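PDB 5G0A: transaminase from Bacillus megaterium, which catalyses pyridoxal-phosphate-dependent transfer of amino groups with S selectivity, as an omega-transaminase of the class-III aminotransferase family. Local coordinates for residues B[80-85]-B[91-96]; B[73-78]-B[334-339]; B[427-432]-B[461-466]. All blocks are in the same frame, centred on the assembly; numbering follows the deposited sequence.

Interaction 2 opens first along the chain, at 73-78 on helix 69-78, and closes only when helix 335-350 begins, after the chain has built the large mixed sheet. Interaction 1 is nested within that long loop: it closes the short connection between helix 69-78 and helix 92-105 by joining 80-85 to 91-96. The two touch, with the Tyr-93 OH atom 3.4 Å from the Ala-78 CA atom, and both also border the second subunit. Interaction 3 follows in series. It closes a C-terminal loop between 427-432 and 461-466, tying the turn before strand 431-432 to helix 451-468, with its nearest atoms about 22 Å from those of interaction 2.

Interaction 1 (B[80-85]-B[91-96]); sequences DRYGFV and TDYKAK
The side chain of Arg-81 bends at its third torsion (chi3 59°) while Asp-92 holds its CG between its own backbone N and carbonyl carbon (chi1 55°), and these two turns bring guanidinium and carboxylate together from opposite directions. The salt bridge lies at the N-terminus of helix 92-105, whose N-cap is Thr-91, and it closes the connection between two helices of this class-III aminotransferase. Arg-81 grips end-on with two nitrogens: NH2 reaches Asp-92 OD1 at 2.8 Å and NH1 reaches Asp-92 OD2 at 3.1 Å. Both oxygens lie near the guanidinium plane, but the two flat groups are twisted 43° apart, and OD1 is approached from above the carboxylate plane while OD2 is met on its syn side. Tyr-82 CE2 lies over one face of the guanidinium, offset toward its rim. Tyr-82 CE2 also meets Tyr-93 CE2 at 3.8 Å, and Asp-92 OD2 stands over the centre of the Tyr-93 ring. The second subunit adds to the polar network, with Arg-81 NE bonded to Glu-37 O and Tyr-82 OH to Ile-36 O of that chain. A methionine in place of Arg-81 would probably leave the Asp-92 carboxylate without its charged mate and Glu-37 O of the second subunit without this donor. Deeper in, the methyl group of Thr-91 packs obliquely against Tyr-82, with Thr-91 CG2 3.4 Å from Tyr-82 OH, and against Val-85 CG2 at 3.6 Å. Its hydroxyl is used within the helix end, where Thr-91 OG1 accepts the capping bond from Lys-94 N at 3.1 Å.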
loop_
_atom_site.group_PDB
_atom_site.type_symbol
_atom_site.label_atom_id
_atom_site.label_comp_id
_atom_site.label_asym_id
_atom_site.label_seq_id
_atom_site.Cartn_x
_atom_site.Cartn_y
_atom_site.Cartn_z
ATOM N N ASP B 80 0.419 26.615 -39.207
ATOM C CA ASP B 80 -0.309 26.729 -40.486
ATOM C C ASP B 80 -1.173 25.503 -40.730
ATOM O O ASP B 80 -2.152 25.555 -41.498
ATOM C CB ASP B 80 0.667 26.846 -41.666
ATOM C CG ASP B 80 1.364 28.195 -41.737
ATOM O OD1 ASP B 80 0.893 29.167 -41.107
ATOM O OD2 ASP B 80 2.392 28.268 -42.447
ATOM N N ARG B 81 -0.815 24.388 -40.084
ATOM C CA ARG B 81 -1.493 23.118 -40.347
ATOM C C ARG B 81 -2.340 22.607 -39.177
ATOM O O ARG B 81 -3.405 22.012 -39.380
ATOM C CB ARG B 81 -0.469 22.042 -40.740
ATOM C CG ARG B 81 0.106 22.225 -42.151
ATOM C CD ARG B 81 1.380 21.407 -42.316
ATOM N NE ARG B 81 1.091 20.000 -42.084
ATOM C CZ ARG B 81 1.975 19.082 -41.703
ATOM N NH1 ARG B 81 3.258 19.387 -41.517
ATOM N NH2 ARG B 81 1.553 17.847 -41.511
ATOM N N TYR B 82 -1.843 22.834 -37.957
ATOM C CA TYR B 82 -2.469 22.325 -36.750
ATOM C C TYR B 82 -2.780 23.475 -35.773
ATOM O O TYR B 82 -2.096 24.494 -35.813
ATOM C CB TYR B 82 -1.487 21.340 -36.093
ATOM C CG TYR B 82 -1.134 20.140 -36.953
ATOM C CD1 TYR B 82 -2.078 19.125 -37.192
ATOM C CD2 TYR B 82 0.151 19.998 -37.487
ATOM C CE1 TYR B 82 -1.756 18.009 -37.959
ATOM C CE2 TYR B 82 0.489 18.888 -38.250
ATOM C CZ TYR B 82 -0.466 17.900 -38.491
ATOM O OH TYR B 82 -0.126 16.795 -39.242
ATOM N N GLY B 83 -3.772 23.335 -34.881
ATOM C CA GLY B 83 -4.609 22.146 -34.736
ATOM C C GLY B 83 -4.114 21.165 -33.684
ATOM O O GLY B 83 -3.060 21.351 -33.053
ATOM N N PHE B 84 -4.889 20.102 -33.521
ATOM C CA PHE B 84 -4.544 19.055 -32.569
ATOM C C PHE B 84 -5.095 17.717 -33.041
ATOM O O PHE B 84 -6.264 17.624 -33.416
ATOM C CB PHE B 84 -5.149 19.384 -31.200
ATOM C CG PHE B 84 -5.065 18.219 -30.239
ATOM C CD1 PHE B 84 -3.821 17.853 -29.717
ATOM C CD2 PHE B 84 -6.193 17.457 -29.931
ATOM C CE1 PHE B 84 -3.700 16.744 -28.886
ATOM C CE2 PHE B 84 -6.076 16.332 -29.083
ATOM C CZ PHE B 84 -4.825 15.993 -28.564
ATOM N N VAL B 85 -4.260 16.682 -33.002
ATOM C CA VAL B 85 -4.767 15.302 -33.089
ATOM C C VAL B 85 -4.132 14.492 -31.969
ATOM O O VAL B 85 -2.993 14.784 -31.564
ATOM C CB VAL B 85 -4.508 14.610 -34.460
ATOM C CG1 VAL B 85 -5.304 15.302 -35.574
ATOM C CG2 VAL B 85 -3.019 14.514 -34.779
ATOM N N THR B 91 1.088 11.881 -37.534
ATOM C CA THR B 91 1.583 13.106 -38.156
ATOM C C THR B 91 3.030 12.943 -38.566
ATOM O O THR B 91 3.744 12.061 -38.076
ATOM C CB THR B 91 1.457 14.341 -37.229
ATOM O OG1 THR B 91 2.391 14.243 -36.133
ATOM C CG2 THR B 91 0.018 14.508 -36.709
ATOM N N ASP B 92 3.465 13.803 -39.486
ATOM C CA ASP B 92 4.860 13.813 -39.889
ATOM C C ASP B 92 5.761 14.194 -38.714
ATOM O O ASP B 92 6.810 13.598 -38.517
ATOM C CB ASP B 92 5.082 14.772 -41.067
ATOM C CG ASP B 92 4.599 16.192 -40.784
ATOM O OD1 ASP B 92 3.529 16.368 -40.169
ATOM O OD2 ASP B 92 5.301 17.138 -41.195
ATOM N N TYR B 93 5.330 15.165 -37.915
ATOM C CA TYR B 93 6.185 15.681 -36.848
ATOM C C TYR B 93 6.458 14.622 -35.774
ATOM O O TYR B 93 7.599 14.479 -35.295
ATOM C CB TYR B 93 5.552 16.900 -36.188
ATOM C CG TYR B 93 5.441 18.122 -37.071
ATOM C CD1 TYR B 93 6.560 18.652 -37.721
ATOM C CD2 TYR B 93 4.221 18.762 -37.224
ATOM C CE1 TYR B 93 6.451 19.787 -38.529
ATOM C CE2 TYR B 93 4.096 19.898 -38.025
ATOM C CZ TYR B 93 5.215 20.408 -38.668
ATOM O OH TYR B 93 5.081 21.563 -39.448
ATOM N N LYS B 94 5.424 13.885 -35.395
ATOM C CA LYS B 94 5.601 12.870 -34.331
ATOM C C LYS B 94 6.510 11.719 -34.818
ATOM O O LYS B 94 7.434 11.292 -34.110
ATOM C CB LYS B 94 4.241 12.353 -33.854
ATOM C CG LYS B 94 4.323 11.419 -32.636
ATOM C CD LYS B 94 2.954 10.929 -32.196
ATOM C CE LYS B 94 2.286 10.010 -33.240
ATOM N NZ LYS B 94 0.937 9.580 -32.764
ATOM N N ALA B 95 6.267 11.246 -36.039
ATOM C CA ALA B 95 7.045 10.107 -36.565
ATOM C C ALA B 95 8.501 10.529 -36.789
ATOM O O ALA B 95 9.433 9.769 -36.505
ATOM C CB ALA B 95 6.414 9.584 -37.855
ATOM N N LYS B 96 8.686 11.756 -37.268
ATOM C CA LYS B 96 10.014 12.284 -37.530
ATOM C C LYS B 96 10.791 12.429 -36.227
ATOM O O LYS B 96 11.966 12.095 -36.171
ATOM C CB LYS B 96 9.939 13.636 -38.236
ATOM C CG LYS B 96 11.296 14.213 -38.591
ATOM C CD LYS B 96 11.082 15.382 -39.538
ATOM C CE LYS B 96 12.107 16.461 -39.286
ATOM N NZ LYS B 96 11.880 17.695 -40.102
#

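Interaction 2 (B[73-78]-B[334-339]); sequences AAIKEA and HPVAMA
Val-336 and Ala-339, which meet Ile-75 and Ala-78, stand on a helical turn whose shortest internal polar bond runs from Met-338 N to His-334 O, 2.8 Å. His-334 is the N-cap of helix 335-350, and its ring adds a second bond: ND1 accepts from Val-336 N at 3.2 Å, close to the ring plane. The other ring nitrogen, NE2, donates to Ser-303 O of the second subunit, so the imidazole is held at both nitrogens. The side chains that meet across the contact are all apolar. The helical segments 73-78 and 335-339 run nearly antiparallel, their directions 151° apart, and their axes come as close as 8.8 Å. This approach rests on small side chains, because Ala-78 CB meets Ala-339 CB at 3.5 Å, tighter than usual for two methyl groups. Beside that point the branched residues mesh at about a right angle, Ile-75 CG2 lying 3.7 Å from Val-336 CG1. In Val-336 this methyl points opposite the backbone N (chi1 180°), which carries it across to the other helix. Leu-305 of the same chain touches both branched residues, and Leu-79 of the second subunit packs on Ile-75. Tyr-93 of helix 92-105 covers Ala-78, Met-338 and Ala-339, making this a three-helix junction beside the subunit interface.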
loop_
_atom_site.group_PDB
_atom_site.type_symbol
_atom_site.label_atom_id
_atom_site.label_comp_id
_atom_site.label_asym_id
_atom_site.label_seq_id
_atom_site.Cartn_x
_atom_site.Cartn_y
_atom_site.Cartn_z
ATOM N N ALA B 73 10.396 29.738 -35.486
ATOM C CA ALA B 73 9.878 29.729 -36.866
ATOM C C ALA B 73 9.235 28.383 -37.213
ATOM O O ALA B 73 8.173 28.337 -37.860
ATOM C CB ALA B 73 10.965 30.085 -37.873
ATOM N N ALA B 74 9.870 27.290 -36.777
ATOM C CA ALA B 74 9.334 25.963 -37.031
ATOM C C ALA B 74 7.973 25.774 -36.338
ATOM O O ALA B 74 7.079 25.182 -36.899
ATOM C CB ALA B 74 10.315 24.890 -36.585
ATOM N N ILE B 75 7.838 26.257 -35.108
ATOM C CA ILE B 75 6.549 26.181 -34.432
ATOM C C ILE B 75 5.502 27.006 -35.163
ATOM O O ILE B 75 4.375 26.562 -35.328
ATOM C CB ILE B 75 6.643 26.612 -32.960
ATOM C CG1 ILE B 75 7.574 25.656 -32.191
ATOM C CG2 ILE B 75 5.271 26.578 -32.288
ATOM C CD1 ILE B 75 8.045 26.221 -30.862
ATOM N N LYS B 76 5.885 28.208 -35.607
ATOM C CA LYS B 76 4.923 29.052 -36.332
ATOM C C LYS B 76 4.469 28.342 -37.619
ATOM O O LYS B 76 3.298 28.409 -37.981
ATOM C CB LYS B 76 5.523 30.426 -36.651
ATOM C CG LYS B 76 5.710 31.319 -35.437
ATOM C CD LYS B 76 6.343 32.656 -35.854
ATOM C CE LYS B 76 6.613 33.522 -34.630
ATOM N NZ LYS B 76 7.261 34.828 -34.972
ATOM N N GLU B 77 5.397 27.659 -38.291
ATOM C CA GLU B 77 5.072 26.865 -39.477
ATOM C C GLU B 77 4.067 25.743 -39.200
ATOM O O GLU B 77 3.139 25.544 -39.960
ATOM C CB GLU B 77 6.326 26.276 -40.129
ATOM C CG GLU B 77 6.960 27.113 -41.226
ATOM C CD GLU B 77 7.546 26.253 -42.346
ATOM O OE1 GLU B 77 7.772 25.041 -42.137
ATOM O OE2 GLU B 77 7.770 26.784 -43.456
ATOM N N ALA B 78 4.265 24.990 -38.118
ATOM C CA ALA B 78 3.339 23.902 -37.777
ATOM C C ALA B 78 1.911 24.421 -37.540
ATOM O O ALA B 78 0.929 23.722 -37.781
ATOM C CB ALA B 78 3.822 23.164 -36.530
ATOM N N HIS B 334 1.368 15.604 -29.112
ATOM C CA HIS B 334 0.799 16.863 -29.615
ATOM C C HIS B 334 1.573 17.366 -30.833
ATOM O O HIS B 334 2.773 17.596 -30.735
ATOM C CB HIS B 334 0.801 17.935 -28.510
ATOM C CG HIS B 334 -0.009 19.143 -28.870
ATOM N ND1 HIS B 334 0.317 19.980 -29.926
ATOM C CD2 HIS B 334 -1.161 19.623 -28.349
ATOM C CE1 HIS B 334 -0.601 20.925 -30.024
ATOM N NE2 HIS B 334 -1.508 20.728 -29.083
ATOM N N PRO B 335 0.894 17.526 -31.998
ATOM C CA PRO B 335 1.690 17.717 -33.229
ATOM C C PRO B 335 2.549 18.981 -33.210
ATOM O O PRO B 335 3.632 18.997 -33.779
ATOM C CB PRO B 335 0.625 17.755 -34.348
ATOM C CG PRO B 335 -0.651 18.124 -33.650
ATOM C CD PRO B 335 -0.553 17.468 -32.281
ATOM N N VAL B 336 2.083 20.036 -32.538
ATOM C CA VAL B 336 2.868 21.290 -32.505
ATOM C C VAL B 336 4.052 21.151 -31.542
ATOM O O VAL B 336 5.163 21.611 -31.836
ATOM C CB VAL B 336 1.993 22.498 -32.133
ATOM C CG1 VAL B 336 2.813 23.787 -32.096
ATOM C CG2 VAL B 336 0.842 22.636 -33.128
ATOM N N ALA B 337 3.826 20.479 -30.403
ATOM C CA ALA B 337 4.956 20.146 -29.513
ATOM C C ALA B 337 5.973 19.264 -30.243
ATOM O O ALA B 337 7.191 19.447 -30.068
ATOM C CB ALA B 337 4.460 19.451 -28.240
ATOM N N MET B 338 5.489 18.341 -31.079
ATOM C CA MET B 338 6.383 17.478 -31.847
ATOM C C MET B 338 7.151 18.271 -32.909
ATOM O O MET B 338 8.328 18.008 -33.151
ATOM C CB MET B 338 5.652 16.290 -32.488
ATOM C CG MET B 338 5.030 15.327 -31.473
ATOM S SD MET B 338 6.262 14.485 -30.451
ATOM C CE MET B 338 6.357 15.585 -29.042
ATOM N N ALA B 339 6.498 19.264 -33.501
ATOM C CA ALA B 339 7.214 20.189 -34.411
ATOM C C ALA B 339 8.385 20.885 -33.712
ATOM O O ALA B 339 9.468 21.028 -34.298
ATOM C CB ALA B 339 6.235 21.194 -35.019
#

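Interaction 3 (B[427-432]-B[461-466]); sequences LEKGVL and LDYALD
The ring of Tyr-463 receives Glu-428 OE1 at its edge, near the ring plane, while Lys-429 CG comes up obliquely, 4.2 Å from Tyr-463 CD2. The carboxylate of Glu-428 is turned 64° against the ring, and the two side chains cross at about a right angle. Their meeting is a single short hydrogen bond in which Tyr-463 OH donates to Glu-428 OE1 at 2.6 Å. The hydroxyl comes in on the syn side of that oxygen, 27° out of the carboxylate plane. Glu-428 OE1 also lies 3.5 Å from Tyr-463 CE2, which places it beside the rim of the ring as well as at its hydroxyl. Tyr-463 reaches across from helix 451-468 because its CG lies opposite the backbone N (chi1 176°), which carries the ring out toward the turn, and the glutamate meets it with a chain extended beyond CG.

The arrangement joins a tight turn to a helix. Leu-427 to Gly-430 form a type I beta turn, closed by the bond from Gly-430 N to Leu-427 O at 2.8 Å, which leads the chain into the short strand 431-432. That strand pairs in parallel with 51-54, and Val-431 packs on Ala-460 of helix 451-468, so the polar bond lies beside a more buried apolar seam.

Glu-428 has a second partner, since OE2 forms a salt bridge with Lys-425, whose side chain also touches Tyr-463. The lysine would be expected to favour an ionised carboxylate, and a charged acceptor is consistent with the short bond from the phenol. The contact lies at the surface, however, so the chemistry implies a directional, probably charge-assisted link between turn and helix that remains open to competition from water.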
loop_
_atom_site.group_PDB
_atom_site.type_symbol
_atom_site.label_atom_id
_atom_site.label_comp_id
_atom_site.label_asym_id
_atom_site.label_seq_id
_atom_site.Cartn_x
_atom_site.Cartn_y
_atom_site.Cartn_z
ATOM N N LEU B 427 23.765 38.097 -7.718
ATOM C CA LEU B 427 22.676 38.888 -8.318
ATOM C C LEU B 427 23.009 40.377 -8.456
ATOM O O LEU B 427 22.577 41.041 -9.401
ATOM C CB LEU B 427 21.373 38.712 -7.525
ATOM C CG LEU B 427 20.068 39.252 -8.134
ATOM C CD1 LEU B 427 19.767 38.630 -9.496
ATOM C CD2 LEU B 427 18.900 39.050 -7.178
ATOM N N GLU B 428 23.778 40.899 -7.504
ATOM C CA GLU B 428 24.278 42.272 -7.582
ATOM C C GLU B 428 25.063 42.512 -8.873
ATOM O O GLU B 428 25.116 43.642 -9.369
ATOM C CB GLU B 428 25.169 42.586 -6.377
ATOM C CG GLU B 428 24.506 42.373 -5.027
ATOM C CD GLU B 428 25.464 42.583 -3.866
ATOM O OE1 GLU B 428 26.577 43.100 -4.098
ATOM O OE2 GLU B 428 25.102 42.232 -2.726
ATOM N N LYS B 429 25.670 41.450 -9.402
ATOM C CA LYS B 429 26.402 41.499 -10.667
ATOM C C LYS B 429 25.537 41.140 -11.887
ATOM O O LYS B 429 26.058 40.947 -12.992
ATOM C CB LYS B 429 27.641 40.592 -10.593
ATOM C CG LYS B 429 28.673 41.014 -9.546
ATOM C CD LYS B 429 29.420 42.285 -9.940
ATOM C CE LYS B 429 30.427 42.026 -11.056
ATOM N NZ LYS B 429 31.131 43.264 -11.516
ATOM N N GLY B 430 24.220 41.063 -11.672
ATOM C CA GLY B 430 23.256 40.685 -12.714
ATOM C C GLY B 430 23.364 39.240 -13.186
ATOM O O GLY B 430 23.022 38.942 -14.330
ATOM N N VAL B 431 23.859 38.354 -12.317
ATOM C CA VAL B 431 24.047 36.941 -12.650
ATOM C C VAL B 431 23.191 36.081 -11.731
ATOM O O VAL B 431 23.110 36.335 -10.519
ATOM C CB VAL B 431 25.537 36.506 -12.585
ATOM C CG1 VAL B 431 25.688 35.001 -12.806
ATOM C CG2 VAL B 431 26.367 37.260 -13.625
ATOM N N LEU B 432 22.500 35.104 -12.330
ATOM C CA LEU B 432 21.751 34.087 -11.579
ATOM C C LEU B 432 22.596 32.826 -11.527
ATOM O O LEU B 432 22.829 32.188 -12.548
ATOM C CB LEU B 432 20.398 33.783 -12.269
ATOM C CG LEU B 432 19.443 34.983 -12.391
ATOM C CD1 LEU B 432 18.342 34.746 -13.419
ATOM C CD2 LEU B 432 18.831 35.300 -11.030
ATOM N N LEU B 461 30.644 34.691 -9.415
ATOM C CA LEU B 461 30.903 33.647 -8.434
ATOM C C LEU B 461 32.142 34.011 -7.594
ATOM O O LEU B 461 32.143 33.823 -6.381
ATOM C CB LEU B 461 31.100 32.298 -9.138
ATOM C CG LEU B 461 31.388 31.060 -8.284
ATOM C CD1 LEU B 461 30.396 30.955 -7.134
ATOM C CD2 LEU B 461 31.370 29.806 -9.147
ATOM N N ASP B 462 33.172 34.532 -8.261
ATOM C CA ASP B 462 34.417 34.985 -7.617
ATOM C C ASP B 462 34.041 35.988 -6.517
ATOM O O ASP B 462 34.330 35.769 -5.340
ATOM C CB ASP B 462 35.328 35.619 -8.680
ATOM C CG ASP B 462 36.806 35.739 -8.248
ATOM O OD1 ASP B 462 37.195 35.293 -7.146
ATOM O OD2 ASP B 462 37.583 36.281 -9.058
ATOM N N TYR B 463 33.351 37.055 -6.914
ATOM C CA TYR B 463 32.761 38.034 -5.994
ATOM C C TYR B 463 31.944 37.408 -4.856
ATOM O O TYR B 463 32.050 37.835 -3.702
ATOM C CB TYR B 463 31.892 39.024 -6.788
ATOM C CG TYR B 463 31.156 40.032 -5.940
ATOM C CD1 TYR B 463 31.815 41.154 -5.433
ATOM C CD2 TYR B 463 29.798 39.876 -5.647
ATOM C CE1 TYR B 463 31.147 42.079 -4.649
ATOM C CE2 TYR B 463 29.124 40.800 -4.868
ATOM C CZ TYR B 463 29.803 41.900 -4.376
ATOM O OH TYR B 463 29.152 42.820 -3.595
ATOM N N ALA B 464 31.123 36.410 -5.186
ATOM C CA ALA B 464 30.255 35.744 -4.212
ATOM C C ALA B 464 31.045 34.971 -3.152
ATOM O O ALA B 464 30.745 35.051 -1.953
ATOM C CB ALA B 464 29.277 34.809 -4.926
ATOM N N LEU B 465 32.039 34.214 -3.609
ATOM C CA LEU B 465 32.855 33.383 -2.730
ATOM C C LEU B 465 33.781 34.219 -1.839
ATOM O O LEU B 465 34.087 33.818 -0.716
ATOM C CB LEU B 465 33.647 32.354 -3.544
ATOM C CG LEU B 465 32.823 31.254 -4.235
ATOM C CD1 LEU B 465 33.704 30.402 -5.127
ATOM C CD2 LEU B 465 32.070 30.375 -3.241
ATOM N N ASP B 466 34.214 35.377 -2.336
ATOM C CA ASP B 466 34.941 36.343 -1.507
ATOM C C ASP B 466 34.129 36.664 -0.257
ATOM O O ASP B 466 34.645 36.612 0.855
ATOM C CB ASP B 466 35.219 37.639 -2.278
ATOM C CG ASP B 466 36.516 37.600 -3.071
ATOM O OD1 ASP B 466 37.407 36.770 -2.775
ATOM O OD2 ASP B 466 36.647 38.429 -3.996
#